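Local coordinates for protein aminopeptidase YwaD (Bacillus subtilis, PDB 6HC6) that removes a range of amino acids from the N-termini of peptides, as a secreted, monomeric M28-family aminopeptidase that binds two zinc ions, at residues V318-D323 / T423-E428; N338-Q343 / P375-G380; S371-F376 / S383-W388. One frame throughout, in Å; residues are numbered along the deposited sequence.

Interaction 1 (V318-D323 / T423-E428). With ZN (zinc ion), chain D.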
ATOM      1  N   VAL A 318      10.698   0.371  18.222  1.00 22.75           N
ATOM      2  CA  VAL A 318      10.905  -0.357  16.980  1.00 22.11           C
ATOM      3  C   VAL A 318       9.543  -0.610  16.341  1.00 22.85           C
ATOM      4  O   VAL A 318       8.541  -0.791  17.040  1.00 22.67           O
ATOM      5  CB  VAL A 318      11.693  -1.663  17.265  1.00 31.02           C
ATOM      6  CG1 VAL A 318      10.979  -2.517  18.301  1.00 27.20           C
ATOM      7  CG2 VAL A 318      11.870  -2.446  16.052  1.00 40.68           C
ATOM      8  N   ASN A 319       9.511  -0.575  15.002  1.00 19.85           N
ATOM      9  CA  ASN A 319       8.340  -0.905  14.194  1.00 17.08           C
ATOM     10  C   ASN A 319       8.710  -2.039  13.243  1.00 21.38           C
ATOM     11  O   ASN A 319       9.614  -1.883  12.418  1.00 20.17           O
ATOM     12  CB  ASN A 319       7.855   0.317  13.393  1.00 16.57           C
ATOM     13  CG  ASN A 319       6.936  -0.064  12.245  1.00 19.82           C
ATOM     14  OD1 ASN A 319       7.161   0.324  11.098  1.00 21.62           O
ATOM     15  ND2 ASN A 319       5.898  -0.837  12.549  1.00 19.31           N
ATOM     16  N   PHE A 320       8.021  -3.175  13.364  1.00 19.66           N
ATOM     17  CA  PHE A 320       8.116  -4.272  12.399  1.00 18.57           C
ATOM     18  C   PHE A 320       6.901  -4.181  11.486  1.00 18.99           C
ATOM     19  O   PHE A 320       5.780  -4.462  11.925  1.00 20.47           O
ATOM     20  CB  PHE A 320       8.108  -5.635  13.096  1.00 18.24           C
ATOM     21  CG  PHE A 320       9.257  -5.876  14.007  1.00 18.08           C
ATOM     22  CD1 PHE A 320       9.275  -5.327  15.279  1.00 19.57           C
ATOM     23  CD2 PHE A 320      10.317  -6.689  13.602  1.00 23.68           C
ATOM     24  CE1 PHE A 320      10.340  -5.564  16.143  1.00 25.81           C
ATOM     25  CE2 PHE A 320      11.380  -6.933  14.465  1.00 25.84           C
ATOM     26  CZ  PHE A 320      11.393  -6.367  15.722  1.00 27.78           C
ATOM     27  N   ASN A 321       7.105  -3.790  10.229  1.00 18.14           N
ATOM     28  CA  ASN A 321       6.000  -3.660   9.289  1.00 18.55           C
ATOM     29  C   ASN A 321       6.012  -4.849   8.334  1.00 16.56           C
ATOM     30  O   ASN A 321       7.063  -5.206   7.798  1.00 18.81           O
ATOM     31  CB  ASN A 321       6.085  -2.343   8.508  1.00 15.11           C
ATOM     32  CG  ASN A 321       4.870  -2.122   7.608  1.00 16.94           C
ATOM     33  OD1 ASN A 321       3.768  -1.866   8.088  1.00 17.03           O
ATOM     34  ND2 ASN A 321       5.069  -2.226   6.310  1.00 16.64           N
ATOM     35  N   LEU A 322       4.843  -5.465   8.136  1.00 18.51           N
ATOM     36  CA  LEU A 322       4.687  -6.647   7.289  1.00 20.98           C
ATOM     37  C   LEU A 322       3.871  -6.281   6.056  1.00 16.40           C
ATOM     38  O   LEU A 322       2.699  -5.922   6.178  1.00 17.39           O
ATOM     39  CB  LEU A 322       3.986  -7.760   8.067  1.00 15.71           C
ATOM     40  CG  LEU A 322       4.605  -7.967   9.454  1.00 26.77           C
ATOM     41  CD1 LEU A 322       3.771  -8.904  10.302  1.00 33.61           C
ATOM     42  CD2 LEU A 322       5.997  -8.513   9.272  1.00 32.30           C
ATOM     43  N   ASP A 323       4.469  -6.386   4.870  1.00 15.53           N
ATOM     44  CA  ASP A 323       3.757  -6.001   3.647  1.00 16.20           C
ATOM     45  C   ASP A 323       4.260  -6.890   2.518  1.00 23.43           C
ATOM     46  O   ASP A 323       5.374  -6.687   2.029  1.00 22.15           O
ATOM     47  CB  ASP A 323       3.970  -4.510   3.336  1.00 19.39           C
ATOM     48  CG  ASP A 323       3.070  -3.978   2.218  1.00 17.72           C
ATOM     49  OD1 ASP A 323       2.381  -4.754   1.556  1.00 16.72           O
ATOM     50  OD2 ASP A 323       3.043  -2.741   1.992  1.00 18.87           O
ATOM     51  N   THR A 423       8.088 -13.405  13.888  1.00 21.17           N
ATOM     52  CA  THR A 423       7.668 -13.688  15.264  1.00 24.68           C
ATOM     53  C   THR A 423       8.877 -13.855  16.174  1.00 27.97           C
ATOM     54  O   THR A 423       8.894 -13.347  17.303  1.00 27.89           O
ATOM     55  CB  THR A 423       6.778 -14.933  15.315  1.00 26.93           C
ATOM     56  OG1 THR A 423       5.550 -14.665  14.627  1.00 22.23           O
ATOM     57  CG2 THR A 423       6.453 -15.303  16.757  1.00 26.89           C
ATOM     58  N   ALA A 424       9.908 -14.551  15.694  1.00 31.02           N
ATOM     59  CA  ALA A 424      11.112 -14.709  16.494  1.00 33.18           C
ATOM     60  C   ALA A 424      11.841 -13.385  16.652  1.00 25.28           C
ATOM     61  O   ALA A 424      12.460 -13.138  17.693  1.00 28.33           O
ATOM     62  CB  ALA A 424      12.035 -15.755  15.869  1.00 27.10           C
ATOM     63  N   ALA A 425      11.812 -12.543  15.620  1.00 24.98           N
ATOM     64  CA  ALA A 425      12.464 -11.239  15.697  1.00 30.97           C
ATOM     65  C   ALA A 425      11.773 -10.342  16.718  1.00 24.42           C
ATOM     66  O   ALA A 425      12.429  -9.687  17.531  1.00 25.82           O
ATOM     67  CB  ALA A 425      12.469 -10.569  14.322  1.00 22.85           C
ATOM     68  N   VAL A 426      10.443 -10.285  16.668  1.00 23.60           N
ATOM     69  CA  VAL A 426       9.709  -9.502  17.655  1.00 24.03           C
ATOM     70  C   VAL A 426       9.915 -10.088  19.045  1.00 28.56           C
ATOM     71  O   VAL A 426      10.103  -9.350  20.022  1.00 25.83           O
ATOM     72  CB  VAL A 426       8.221  -9.426  17.270  1.00 20.42           C
ATOM     73  CG1 VAL A 426       7.405  -8.742  18.382  1.00 23.85           C
ATOM     74  CG2 VAL A 426       8.062  -8.675  15.961  1.00 19.22           C
ATOM     75  N   TYR A 427       9.910 -11.422  19.157  1.00 23.89           N
ATOM     76  CA  TYR A 427      10.169 -12.042  20.451  1.00 26.09           C
ATOM     77  C   TYR A 427      11.516 -11.605  20.998  1.00 30.33           C
ATOM     78  O   TYR A 427      11.632 -11.278  22.185  1.00 32.67           O
ATOM     79  CB  TYR A 427      10.102 -13.568  20.344  1.00 26.40           C
ATOM     80  CG  TYR A 427      10.369 -14.283  21.655  1.00 29.02           C
ATOM     81  CD1 TYR A 427       9.424 -14.279  22.674  1.00 29.47           C
ATOM     82  CD2 TYR A 427      11.551 -14.977  21.866  1.00 36.35           C
ATOM     83  CE1 TYR A 427       9.653 -14.937  23.874  1.00 35.98           C
ATOM     84  CE2 TYR A 427      11.792 -15.641  23.072  1.00 38.52           C
ATOM     85  CZ  TYR A 427      10.836 -15.617  24.068  1.00 41.37           C
ATOM     86  OH  TYR A 427      11.059 -16.273  25.261  1.00 49.72           O
ATOM     87  N   GLU A 428      12.543 -11.558  20.143  1.00 29.75           N
ATOM     88  CA  GLU A 428      13.842 -11.072  20.604  1.00 36.65           C
ATOM     89  C   GLU A 428      13.723  -9.668  21.172  1.00 30.49           C
ATOM     90  O   GLU A 428      14.355  -9.341  22.186  1.00 36.51           O
ATOM     91  CB  GLU A 428      14.860 -11.099  19.464  1.00 40.84           C
ATOM     92  CG  GLU A 428      15.412 -12.476  19.169  1.00 57.00           C
ATOM     93  CD  GLU A 428      16.041 -13.127  20.391  1.00 68.36           C
ATOM     94  OE1 GLU A 428      16.792 -12.439  21.114  1.00 71.35           O
ATOM     95  OE2 GLU A 428      15.782 -14.327  20.629  1.00 66.69           O
TER
HETATM   96 ZN    ZN D 501       1.576  -3.191   0.400  1.00 19.43          ZN
HETATM   97  O   HOH W   1       3.143  -3.049  -0.831  1.00 22.27           O
HETATM   98  O   HOH W   2       1.078  -1.552  -0.757  1.00 18.72           O

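Interaction 2 (N338-Q343 / P375-G380)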
ATOM      1  N   ASN A 338      13.513  -4.165   4.513  1.00 25.97           N
ATOM      2  CA  ASN A 338      13.697  -2.872   3.863  1.00 22.62           C
ATOM      3  C   ASN A 338      13.758  -1.763   4.907  1.00 24.90           C
ATOM      4  O   ASN A 338      12.794  -1.558   5.646  1.00 23.40           O
ATOM      5  CB  ASN A 338      12.537  -2.596   2.896  1.00 21.39           C
ATOM      6  CG  ASN A 338      12.636  -3.409   1.620  1.00 27.23           C
ATOM      7  OD1 ASN A 338      13.003  -2.894   0.571  1.00 40.94           O
ATOM      8  ND2 ASN A 338      12.343  -4.691   1.716  1.00 35.30           N
ATOM      9  N   THR A 339      14.866  -1.023   4.949  1.00 26.74           N
ATOM     10  CA  THR A 339      14.913   0.211   5.718  1.00 26.34           C
ATOM     11  C   THR A 339      15.014   1.393   4.763  1.00 28.12           C
ATOM     12  O   THR A 339      15.519   1.265   3.644  1.00 28.15           O
ATOM     13  CB  THR A 339      16.078   0.221   6.719  1.00 25.06           C
ATOM     14  OG1 THR A 339      17.324   0.222   6.014  1.00 28.16           O
ATOM     15  CG2 THR A 339      16.012  -1.006   7.601  1.00 24.21           C
ATOM     16  N   LEU A 340      14.484   2.545   5.193  1.00 24.25           N
ATOM     17  CA  LEU A 340      14.359   3.670   4.269  1.00 22.04           C
ATOM     18  C   LEU A 340      15.722   4.164   3.789  1.00 28.78           C
ATOM     19  O   LEU A 340      15.837   4.690   2.676  1.00 34.32           O
ATOM     20  CB  LEU A 340      13.565   4.798   4.927  1.00 25.95           C
ATOM     21  CG  LEU A 340      13.248   6.036   4.091  1.00 34.55           C
ATOM     22  CD1 LEU A 340      12.305   5.677   2.936  1.00 30.30           C
ATOM     23  CD2 LEU A 340      12.670   7.155   4.965  1.00 28.07           C
ATOM     24  N   ASP A 341      16.766   3.981   4.592  1.00 32.90           N
ATOM     25  CA  ASP A 341      18.120   4.365   4.215  1.00 37.48           C
ATOM     26  C   ASP A 341      19.001   3.179   3.850  1.00 35.54           C
ATOM     27  O   ASP A 341      20.173   3.375   3.507  1.00 39.34           O
ATOM     28  CB  ASP A 341      18.775   5.164   5.347  1.00 42.68           C
ATOM     29  CG  ASP A 341      18.630   4.491   6.704  1.00 46.99           C
ATOM     30  OD1 ASP A 341      18.324   3.279   6.749  1.00 42.93           O
ATOM     31  OD2 ASP A 341      18.820   5.182   7.728  1.00 47.36           O
ATOM     32  N   GLY A 342      18.478   1.960   3.914  1.00 33.02           N
ATOM     33  CA  GLY A 342      19.281   0.787   3.639  1.00 29.50           C
ATOM     34  C   GLY A 342      20.256   0.424   4.731  1.00 36.38           C
ATOM     35  O   GLY A 342      21.039  -0.514   4.553  1.00 35.84           O
ATOM     36  N   GLN A 343      20.241   1.141   5.847  1.00 35.92           N
ATOM     37  CA  GLN A 343      21.176   0.910   6.933  1.00 36.48           C
ATOM     38  C   GLN A 343      20.564  -0.006   7.981  1.00 38.37           C
ATOM     39  O   GLN A 343      19.343  -0.120   8.109  1.00 32.65           O
ATOM     40  CB  GLN A 343      21.579   2.232   7.587  1.00 40.05           C
ATOM     41  CG  GLN A 343      22.085   3.272   6.614  1.00 48.40           C
ATOM     42  CD  GLN A 343      23.041   2.684   5.590  1.00 62.79           C
ATOM     43  OE1 GLN A 343      24.049   2.068   5.946  1.00 63.77           O
ATOM     44  NE2 GLN A 343      22.724   2.865   4.308  1.00 65.60           N
ATOM     45  N   PRO A 375       6.569   6.354   7.802  1.00 16.77           N
ATOM     46  CA  PRO A 375       6.288   7.406   8.798  1.00 20.14           C
ATOM     47  C   PRO A 375       6.987   7.178  10.127  1.00 20.82           C
ATOM     48  O   PRO A 375       7.364   8.151  10.800  1.00 21.62           O
ATOM     49  CB  PRO A 375       4.759   7.348   8.939  1.00 21.63           C
ATOM     50  CG  PRO A 375       4.300   6.858   7.624  1.00 21.54           C
ATOM     51  CD  PRO A 375       5.328   5.847   7.199  1.00 15.96           C
ATOM     52  N   PHE A 376       7.163   5.921  10.537  1.00 21.15           N
ATOM     53  CA  PHE A 376       7.921   5.652  11.757  1.00 23.21           C
ATOM     54  C   PHE A 376       9.363   6.099  11.596  1.00 23.96           C
ATOM     55  O   PHE A 376       9.919   6.773  12.470  1.00 26.87           O
ATOM     56  CB  PHE A 376       7.848   4.165  12.103  1.00 20.69           C
ATOM     57  CG  PHE A 376       6.516   3.745  12.640  1.00 20.06           C
ATOM     58  CD1 PHE A 376       6.230   3.870  13.998  1.00 21.53           C
ATOM     59  CD2 PHE A 376       5.532   3.270  11.787  1.00 17.25           C
ATOM     60  CE1 PHE A 376       5.000   3.495  14.500  1.00 20.23           C
ATOM     61  CE2 PHE A 376       4.287   2.899  12.279  1.00 20.14           C
ATOM     62  CZ  PHE A 376       4.024   3.004  13.648  1.00 19.88           C
ATOM     63  N   HIS A 377       9.979   5.748  10.461  1.00 22.30           N
ATOM     64  CA  HIS A 377      11.360   6.150  10.206  1.00 24.52           C
ATOM     65  C   HIS A 377      11.496   7.668  10.186  1.00 27.71           C
ATOM     66  O   HIS A 377      12.461   8.220  10.730  1.00 26.85           O
ATOM     67  CB  HIS A 377      11.835   5.554   8.877  1.00 26.10           C
ATOM     68  CG  HIS A 377      13.271   5.842   8.569  1.00 30.66           C
ATOM     69  ND1 HIS A 377      14.262   4.894   8.710  1.00 29.82           N
ATOM     70  CD2 HIS A 377      13.887   6.971   8.147  1.00 33.03           C
ATOM     71  CE1 HIS A 377      15.428   5.428   8.386  1.00 36.28           C
ATOM     72  NE2 HIS A 377      15.227   6.685   8.035  1.00 34.36           N
ATOM     73  N   GLU A 378      10.527   8.360   9.570  1.00 24.35           N
ATOM     74  CA  GLU A 378      10.577   9.817   9.508  1.00 27.51           C
ATOM     75  C   GLU A 378      10.506  10.445  10.893  1.00 30.53           C
ATOM     76  O   GLU A 378      11.077  11.520  11.114  1.00 29.00           O
ATOM     77  CB  GLU A 378       9.445  10.345   8.634  1.00 28.90           C
ATOM     78  CG  GLU A 378       9.610  10.033   7.158  1.00 41.81           C
ATOM     79  CD  GLU A 378       8.408  10.474   6.348  1.00 51.89           C
ATOM     80  OE1 GLU A 378       7.276  10.076   6.697  1.00 54.48           O
ATOM     81  OE2 GLU A 378       8.597  11.230   5.370  1.00 56.82           O
ATOM     82  N   ALA A 379       9.824   9.789  11.833  1.00 28.43           N
ATOM     83  CA  ALA A 379       9.722  10.258  13.209  1.00 29.91           C
ATOM     84  C   ALA A 379      10.904   9.832  14.069  1.00 29.87           C
ATOM     85  O   ALA A 379      10.924  10.139  15.268  1.00 27.81           O
ATOM     86  CB  ALA A 379       8.421   9.760  13.843  1.00 28.17           C
ATOM     87  N   GLY A 380      11.881   9.141  13.489  1.00 28.53           N
ATOM     88  CA  GLY A 380      13.082   8.745  14.192  1.00 27.22           C
ATOM     89  C   GLY A 380      13.020   7.395  14.865  1.00 31.09           C
ATOM     90  O   GLY A 380      13.903   7.081  15.673  1.00 31.09           O
TER
HETATM   91  O   HOH W   3      13.322   2.402   7.858  1.00 23.29           O

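Interaction 3 (S371-F376 / S383-W388)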
ATOM      1  N   SER A 371       6.015   1.803   2.193  1.00 17.54           N
ATOM      2  CA  SER A 371       5.069   1.091   3.045  1.00 18.70           C
ATOM      3  C   SER A 371       5.050   1.784   4.396  1.00 17.70           C
ATOM      4  O   SER A 371       5.705   2.808   4.595  1.00 18.52           O
ATOM      5  CB  SER A 371       5.405  -0.398   3.184  1.00 18.86           C
ATOM      6  OG  SER A 371       4.276  -1.071   3.741  1.00 19.20           O
ATOM      7  N   ASP A 372       4.301   1.214   5.331  1.00 14.88           N
ATOM      8  CA  ASP A 372       3.948   1.939   6.539  1.00 16.23           C
ATOM      9  C   ASP A 372       5.088   2.064   7.542  1.00 20.05           C
ATOM     10  O   ASP A 372       4.925   2.751   8.549  1.00 19.36           O
ATOM     11  CB  ASP A 372       2.736   1.267   7.184  1.00 14.67           C
ATOM     12  CG  ASP A 372       1.489   1.424   6.340  1.00 18.55           C
ATOM     13  OD1 ASP A 372       0.884   0.390   6.020  1.00 19.60           O
ATOM     14  OD2 ASP A 372       1.113   2.578   6.002  1.00 18.33           O
ATOM     15  N   HIS A 373       6.240   1.447   7.290  1.00 18.32           N
ATOM     16  CA  HIS A 373       7.392   1.728   8.135  1.00 19.97           C
ATOM     17  C   HIS A 373       7.920   3.139   7.921  1.00 18.84           C
ATOM     18  O   HIS A 373       8.673   3.637   8.759  1.00 19.67           O
ATOM     19  CB  HIS A 373       8.512   0.727   7.851  1.00 18.06           C
ATOM     20  CG  HIS A 373       9.031   0.788   6.448  1.00 18.30           C
ATOM     21  ND1 HIS A 373       8.226   0.602   5.343  1.00 19.90           N
ATOM     22  CD2 HIS A 373      10.280   1.005   5.970  1.00 21.75           C
ATOM     23  CE1 HIS A 373       8.956   0.705   4.247  1.00 22.69           C
ATOM     24  NE2 HIS A 373      10.206   0.954   4.600  1.00 22.03           N
ATOM     25  N   VAL A 374       7.543   3.792   6.828  1.00 16.96           N
ATOM     26  CA  VAL A 374       8.206   5.039   6.451  1.00 18.66           C
ATOM     27  C   VAL A 374       7.841   6.149   7.431  1.00 18.94           C
ATOM     28  O   VAL A 374       8.741   6.874   7.865  1.00 22.10           O
ATOM     29  CB  VAL A 374       7.884   5.433   4.999  1.00 17.45           C
ATOM     30  CG1 VAL A 374       8.372   6.851   4.705  1.00 19.71           C
ATOM     31  CG2 VAL A 374       8.529   4.443   4.029  1.00 19.48           C
ATOM     32  N   PRO A 375       6.569   6.354   7.802  1.00 16.77           N
ATOM     33  CA  PRO A 375       6.288   7.406   8.798  1.00 20.14           C
ATOM     34  C   PRO A 375       6.987   7.178  10.127  1.00 20.82           C
ATOM     35  O   PRO A 375       7.364   8.151  10.800  1.00 21.62           O
ATOM     36  CB  PRO A 375       4.759   7.348   8.939  1.00 21.63           C
ATOM     37  CG  PRO A 375       4.300   6.858   7.624  1.00 21.54           C
ATOM     38  CD  PRO A 375       5.328   5.847   7.199  1.00 15.96           C
ATOM     39  N   PHE A 376       7.163   5.921  10.537  1.00 21.15           N
ATOM     40  CA  PHE A 376       7.921   5.652  11.757  1.00 23.21           C
ATOM     41  C   PHE A 376       9.363   6.099  11.596  1.00 23.96           C
ATOM     42  O   PHE A 376       9.919   6.773  12.470  1.00 26.87           O
ATOM     43  CB  PHE A 376       7.848   4.165  12.103  1.00 20.69           C
ATOM     44  CG  PHE A 376       6.516   3.745  12.640  1.00 20.06           C
ATOM     45  CD1 PHE A 376       6.230   3.870  13.998  1.00 21.53           C
ATOM     46  CD2 PHE A 376       5.532   3.270  11.787  1.00 17.25           C
ATOM     47  CE1 PHE A 376       5.000   3.495  14.500  1.00 20.23           C
ATOM     48  CE2 PHE A 376       4.287   2.899  12.279  1.00 20.14           C
ATOM     49  CZ  PHE A 376       4.024   3.004  13.648  1.00 19.88           C
ATOM     50  N   SER A 383      12.623   1.270  12.106  1.00 20.07           N
ATOM     51  CA  SER A 383      11.526   0.568  11.456  1.00 18.73           C
ATOM     52  C   SER A 383      12.046  -0.148  10.224  1.00 23.75           C
ATOM     53  O   SER A 383      13.075   0.222   9.660  1.00 21.17           O
ATOM     54  CB  SER A 383      10.406   1.515  11.023  1.00 23.40           C
ATOM     55  OG  SER A 383      10.836   2.331   9.947  1.00 28.86           O
ATOM     56  N   ALA A 384      11.307  -1.147   9.793  1.00 17.99           N
ATOM     57  CA  ALA A 384      11.595  -1.842   8.567  1.00 18.06           C
ATOM     58  C   ALA A 384      10.344  -2.521   8.042  1.00 20.17           C
ATOM     59  O   ALA A 384       9.437  -2.756   8.742  1.00 19.25           O
ATOM     60  CB  ALA A 384      12.653  -2.871   8.751  1.00 20.78           C
ATOM     61  N   ASN A 385      10.394  -2.845   6.769  1.00 19.44           N
ATOM     62  CA  ASN A 385       9.329  -3.540   6.087  1.00 19.51           C
ATOM     63  C   ASN A 385       9.799  -4.915   5.605  1.00 21.84           C
ATOM     64  O   ASN A 385      10.775  -4.970   4.995  1.00 24.77           O
ATOM     65  CB  ASN A 385       8.862  -2.722   4.903  1.00 17.24           C
ATOM     66  CG  ASN A 385       7.735  -3.366   4.174  1.00 19.11           C
ATOM     67  OD1 ASN A 385       6.883  -3.926   4.741  1.00 26.84           O
ATOM     68  ND2 ASN A 385       7.781  -3.274   2.886  1.00 16.29           N
ATOM     69  N   PHE A 386       9.076  -5.970   5.916  1.00 20.24           N
ATOM     70  CA  PHE A 386       9.394  -7.314   5.532  1.00 19.60           C
ATOM     71  C   PHE A 386       8.586  -7.702   4.278  1.00 20.98           C
ATOM     72  O   PHE A 386       7.416  -7.583   4.273  1.00 20.74           O
ATOM     73  CB  PHE A 386       9.105  -8.289   6.657  1.00 17.25           C
ATOM     74  CG  PHE A 386       9.930  -8.078   7.891  1.00 18.84           C
ATOM     75  CD1 PHE A 386       9.620  -7.096   8.767  1.00 21.28           C
ATOM     76  CD2 PHE A 386      11.005  -8.857   8.166  1.00 21.09           C
ATOM     77  CE1 PHE A 386      10.360  -6.880   9.893  1.00 22.55           C
ATOM     78  CE2 PHE A 386      11.755  -8.657   9.283  1.00 21.85           C
ATOM     79  CZ  PHE A 386      11.428  -7.683  10.156  1.00 23.99           C
ATOM     80  N   ILE A 387       9.263  -8.259   3.288  1.00 18.99           N
ATOM     81  CA  ILE A 387       8.614  -8.580   2.012  1.00 17.54           C
ATOM     82  C   ILE A 387       9.457  -9.625   1.282  1.00 21.54           C
ATOM     83  O   ILE A 387      10.692  -9.581   1.325  1.00 21.31           O
ATOM     84  CB  ILE A 387       8.413  -7.291   1.176  1.00 18.59           C
ATOM     85  CG1 ILE A 387       7.837  -7.594  -0.210  1.00 21.62           C
ATOM     86  CG2 ILE A 387       9.716  -6.530   1.057  1.00 19.71           C
ATOM     87  CD1 ILE A 387       7.438  -6.332  -0.968  1.00 25.32           C
ATOM     88  N   TRP A 388       8.791 -10.582   0.622  1.00 21.27           N
ATOM     89  CA  TRP A 388       9.527 -11.553  -0.182  1.00 25.10           C
ATOM     90  C   TRP A 388       9.921 -10.933  -1.512  1.00 25.63           C
ATOM     91  O   TRP A 388       9.194 -10.107  -2.074  1.00 23.83           O
ATOM     92  CB  TRP A 388       8.712 -12.820  -0.467  1.00 21.08           C
ATOM     93  CG  TRP A 388       8.390 -13.673   0.710  1.00 21.08           C
ATOM     94  CD1 TRP A 388       7.178 -13.755   1.359  1.00 20.61           C
ATOM     95  CD2 TRP A 388       9.263 -14.588   1.373  1.00 22.38           C
ATOM     96  NE1 TRP A 388       7.260 -14.664   2.398  1.00 20.62           N
ATOM     97  CE2 TRP A 388       8.529 -15.186   2.424  1.00 22.04           C
ATOM     98  CE3 TRP A 388      10.597 -14.958   1.186  1.00 24.59           C
ATOM     99  CZ2 TRP A 388       9.090 -16.137   3.277  1.00 24.66           C
ATOM    100  CZ3 TRP A 388      11.153 -15.905   2.036  1.00 29.35           C
ATOM    101  CH2 TRP A 388      10.400 -16.479   3.067  1.00 29.72           C
TER

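Interaction 1 (V318-D323 / T423-E428)
F320 lays its ring against V426 and A425 and so ties strand 316-322 to helix 412-430, a helix-on-sheet contact of the M28 zinc-peptidase domain, whose mixed eight-stranded sheet contains the strand as an inner member. Of the residues of 318-323, only F320 touches the helix segment, and its CA lies 7.6 Å from the CA of V426. With CG anti to the carbonyl carbon (chi1 -63°), the ring reaches out from the sheet toward the helix. V426 meets it with a single methyl: CG2 stands over the middle of one face, 3.6 Å from the centroid of the F320 ring and 11° off its normal, a CH-pi contact. The two side chains run past each other in opposite directions. A425 adds its methyl at a slant near the far end of the ring, with CB 3.8 Å from F320 CE2. All three residues are buried, and the side chains that meet are all apolar.

Neighbouring elements complete the packing: V347 of helix 346-358 and F386 of strand 382-389 also touch F320, while M273 and L277 of helix 260-277 press on V426.

The packing lies away from the zinc site, but the strand runs on to it. Just past its end, D323 turns its carboxylate onto a zinc ion and holds it with both oxygens, while H250, D262 and two waters complete the coordination. S371 OG is hydrogen-bonded to OD2 of D323, a second-shell contact that should help to fix the carboxylate's rotation. The two metal bonds are nearly equal, the zinc ion lying 2.1 Å from D323 OD1 and 2.2 Å from D323 OD2.

Interaction 2 (N338-Q343 / P375-G380)
L340 lies over one face of the H377 imidazole, its CB 3.7 Å from the centroid of the ring and 6° off the normal, a CH-pi contact. The CG of L340 is anti to the backbone N (chi1 -176°), which carries the branch along the ring until CD2 comes 3.4 Å from H377 CD2. D341 comes to the ring from another direction: OD2 lies in the imidazole plane at its edge, 3.5 Å from H377 CE1, and the carboxylate stands almost perpendicular to the ring. A water joins the segments as well, hydrogen-bonded to H377 ND1 (2.8 Å) and accepting from the backbone N of L340. With an alanine here in place of H377, the L340 side chain would probably lose the ring it lies on and the water its imidazole partner.

The loop presenting L340 and D341 is a type I beta turn from T339 to G342. D341 OD1 accepts from the backbone N of Q343 (3.0 Å), forming an Asx turn, and the bond reaches that oxygen from above the carboxylate plane. On the other segment, a Schellman motif at G380 ends the helix.

This is a surface contact. It sets the turn after strand 334-339 beside the last turn of helix 373-378, with S383 of strand 382-389 touching H377 and P375 packed on helix 299-306.

Interaction 3 (S371-F376 / S383-W388)
S383 opens the contact between strand 382-389 and the start of helix 373-378, a helix-loop-strand unit in which the short helix packs on the strand that follows it, within the M28 domain. Its OG donates to the backbone O of H373 at 2.8 Å, arriving 35° out of the carbonyl plane, and its CB meets the CB of F376 at 3.8 Å. A384 points its methyl away from the helix and contributes backbone instead, with its O 3.7 Å from H373 CB.

N385 faces the helix again. Its CB sits over one face of the H373 ring, displaced toward the rim, 3.6 Å from the centroid, in a CH-pi contact; V374 CG2 lies over the opposite face. H373 gets there with CG between its backbone N and carbonyl carbon (chi1 62°), while NE2 is hydrogen-bonded to O of G368. The ring is thus covered on both faces, by groups offset toward its rim, and held at NE2.

The amide of N385 continues toward S371. OD1 of N385 accepts from N321 ND2 on the adjacent strand, while N385 ND2 packs 3.7 Å from S371 CB.

Interactions 1 and 3 are buried in the domain core, whereas interaction 2 lies at the surface. Interactions 2 and 3 share P375 and F376 and use the same short helix, which meets the turn after strand 334-339 in one and strand 382-389 in the other. That strand runs between 316-322 and 334-339, so all three contacts reach one sheet. Their chemistry follows their place: interaction 1 joins apolar side chains, interaction 2 combines an imidazole face with a water and a carboxylate, and interaction 3 mixes ring packing with a serine-to-carbonyl bond. The first segment of interaction 1 ends at the zinc ion and interaction 3 begins beside it, although the packing of interaction 1 lies away from the metal.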